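Local atomic coordinates of fibrillarin-like rRNA/tRNA 2'-O-methyltransferase (Methanocaldococcus jannaschii, PDB entry 1FBN), a protein that probably methylates ribose 2'-hydroxyls in rRNA and tRNA, using S-adenosyl-L-methionine, at sites chosen by a guide RNA. Residues 40-45 with 49-54. Sequence-based numbering, arbitrary orientation.
Sequences KIIKIG and YRIWNP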
# COMPACT_ATOMS: atom_id res chain seq x y z
N LYS A 40 9.25 -13.59 8.72
CA LYS A 40 9.84 -14.89 8.40
C LYS A 40 10.38 -14.86 6.96
O LYS A 40 9.83 -14.17 6.10
CB LYS A 40 8.82 -16.01 8.61
CG LYS A 40 8.47 -16.24 10.08
CD LYS A 40 9.71 -16.63 10.88
CE LYS A 40 9.51 -16.47 12.38
NZ LYS A 40 8.39 -17.30 12.90
N ILE A 41 11.47 -15.58 6.72
CA ILE A 41 12.10 -15.62 5.41
C ILE A 41 12.30 -17.04 4.86
O ILE A 41 12.59 -17.97 5.61
CB ILE A 41 13.48 -14.88 5.43
CG1 ILE A 41 13.28 -13.37 5.60
CG2 ILE A 41 14.27 -15.15 4.15
CD1 ILE A 41 14.56 -12.55 5.59
N ILE A 42 12.08 -17.19 3.56
CA ILE A 42 12.28 -18.46 2.86
C ILE A 42 13.43 -18.21 1.89
O ILE A 42 13.24 -17.59 0.84
CB ILE A 42 11.03 -18.90 2.06
CG1 ILE A 42 9.85 -19.13 3.00
CG2 ILE A 42 11.33 -20.17 1.27
CD1 ILE A 42 8.56 -19.52 2.29
N LYS A 43 14.63 -18.63 2.27
CA LYS A 43 15.81 -18.43 1.44
C LYS A 43 16.05 -19.60 0.49
O LYS A 43 16.33 -20.71 0.92
CB LYS A 43 17.04 -18.19 2.32
CG LYS A 43 18.29 -17.78 1.55
CD LYS A 43 19.40 -17.34 2.51
CE LYS A 43 20.69 -17.00 1.77
NZ LYS A 43 20.54 -15.86 0.81
N ILE A 44 15.89 -19.34 -0.81
CA ILE A 44 16.10 -20.35 -1.84
C ILE A 44 17.32 -19.93 -2.64
O ILE A 44 17.23 -19.10 -3.55
CB ILE A 44 14.89 -20.43 -2.80
CG1 ILE A 44 13.58 -20.57 -2.01
CG2 ILE A 44 15.05 -21.61 -3.75
CD1 ILE A 44 13.45 -21.87 -1.25
N GLY A 45 18.47 -20.52 -2.32
CA GLY A 45 19.69 -20.16 -3.02
C GLY A 45 20.06 -18.76 -2.60
O GLY A 45 20.31 -18.51 -1.42
N TYR A 49 12.62 -14.72 0.08
CA TYR A 49 11.21 -14.35 0.05
C TYR A 49 10.77 -13.94 1.45
O TYR A 49 10.86 -14.73 2.39
CB TYR A 49 10.36 -15.52 -0.47
CG TYR A 49 10.64 -15.88 -1.90
CD1 TYR A 49 11.63 -16.81 -2.23
CD2 TYR A 49 9.93 -15.28 -2.94
CE1 TYR A 49 11.90 -17.15 -3.55
CE2 TYR A 49 10.19 -15.61 -4.27
CZ TYR A 49 11.18 -16.54 -4.57
OH TYR A 49 11.43 -16.88 -5.88
N ARG A 50 10.34 -12.69 1.58
CA ARG A 50 9.91 -12.16 2.87
C ARG A 50 8.42 -12.37 3.08
O ARG A 50 7.60 -11.84 2.32
CB ARG A 50 10.22 -10.67 2.97
CG ARG A 50 11.68 -10.31 2.87
CD ARG A 50 11.93 -8.94 3.46
NE ARG A 50 11.24 -7.90 2.71
CZ ARG A 50 10.51 -6.93 3.23
NH1 ARG A 50 10.34 -6.82 4.55
NH2 ARG A 50 9.94 -6.05 2.43
N ILE A 51 8.07 -13.14 4.10
CA ILE A 51 6.67 -13.41 4.42
C ILE A 51 6.00 -12.08 4.78
O ILE A 51 6.41 -11.41 5.72
CB ILE A 51 6.53 -14.43 5.57
CG1 ILE A 51 7.12 -15.78 5.15
CG2 ILE A 51 5.08 -14.58 6.00
CD1 ILE A 51 6.51 -16.38 3.89
N TRP A 52 5.00 -11.72 3.99
CA TRP A 52 4.25 -10.47 4.13
C TRP A 52 3.08 -10.65 5.10
O TRP A 52 1.99 -11.07 4.71
CB TRP A 52 3.75 -10.07 2.74
CG TRP A 52 3.36 -8.64 2.55
CD1 TRP A 52 3.29 -7.66 3.50
CD2 TRP A 52 2.97 -8.04 1.31
NE1 TRP A 52 2.87 -6.48 2.92
CE2 TRP A 52 2.66 -6.68 1.58
CE3 TRP A 52 2.85 -8.51 -0.00
CZ2 TRP A 52 2.24 -5.80 0.59
CZ3 TRP A 52 2.43 -7.63 -1.00
CH2 TRP A 52 2.13 -6.28 -0.69
N ASN A 53 3.30 -10.28 6.36
CA ASN A 53 2.30 -10.42 7.43
C ASN A 53 1.07 -9.50 7.31
O ASN A 53 1.19 -8.28 7.44
CB ASN A 53 2.99 -10.22 8.78
CG ASN A 53 2.15 -10.69 9.97
OD1 ASN A 53 0.94 -10.88 9.86
ND2 ASN A 53 2.80 -10.87 11.11
N PRO A 54 -0.12 -10.08 7.09
CA PRO A 54 -1.38 -9.33 6.96
C PRO A 54 -1.80 -8.64 8.26
O PRO A 54 -2.60 -7.71 8.24
CB PRO A 54 -2.38 -10.40 6.55
CG PRO A 54 -1.83 -11.65 7.16
CD PRO A 54 -0.36 -11.52 6.86
O HOH W 1 6.29 -12.49 8.54
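The ring of Tyr49 has the carbonyl oxygen of Ile42 at its edge, in plane, with Ile42 O 3.6 Å from Tyr49 CD1. Ile44 meets the ring obliquely, and its CG1 lies 4.1 Å from Tyr49 CE1. Tyr49 CG stands anti to its own carbonyl carbon (chi1 -65°), which brings the ring beside strand 41-44. The rings of Tyr49 and Tyr14, on strand 13-17, meet edge-to-face.

Ile42 and Tyr49 form an antiparallel hydrogen-bonded pair. Ile42 N donates to Tyr49 O at 3.0 Å, and Tyr49 N donates back to Ile42 O. Ile51 N gives a third bond to Lys40 O, 2.9 Å. Beyond it, a water bridges Lys40 N and Ile51 O.

On the Tyr49 face, the CD1 methyls of Ile42 and Ile51 meet at 4.1 Å. The other face carries Ile41 and Arg50, a non-hydrogen-bonded pair. The Arg50 guanidinium turns to Glu39 and Asp94 in salt bridges.

This is a beta hairpin at the edge of the five-stranded antiparallel sheet. Backbone bonds and aliphatic packing hold its strands together, while the salt bridge from Arg50 to Asp94 ties the hairpin to helix 87-95, and the one to Glu39 stays beside the hairpin.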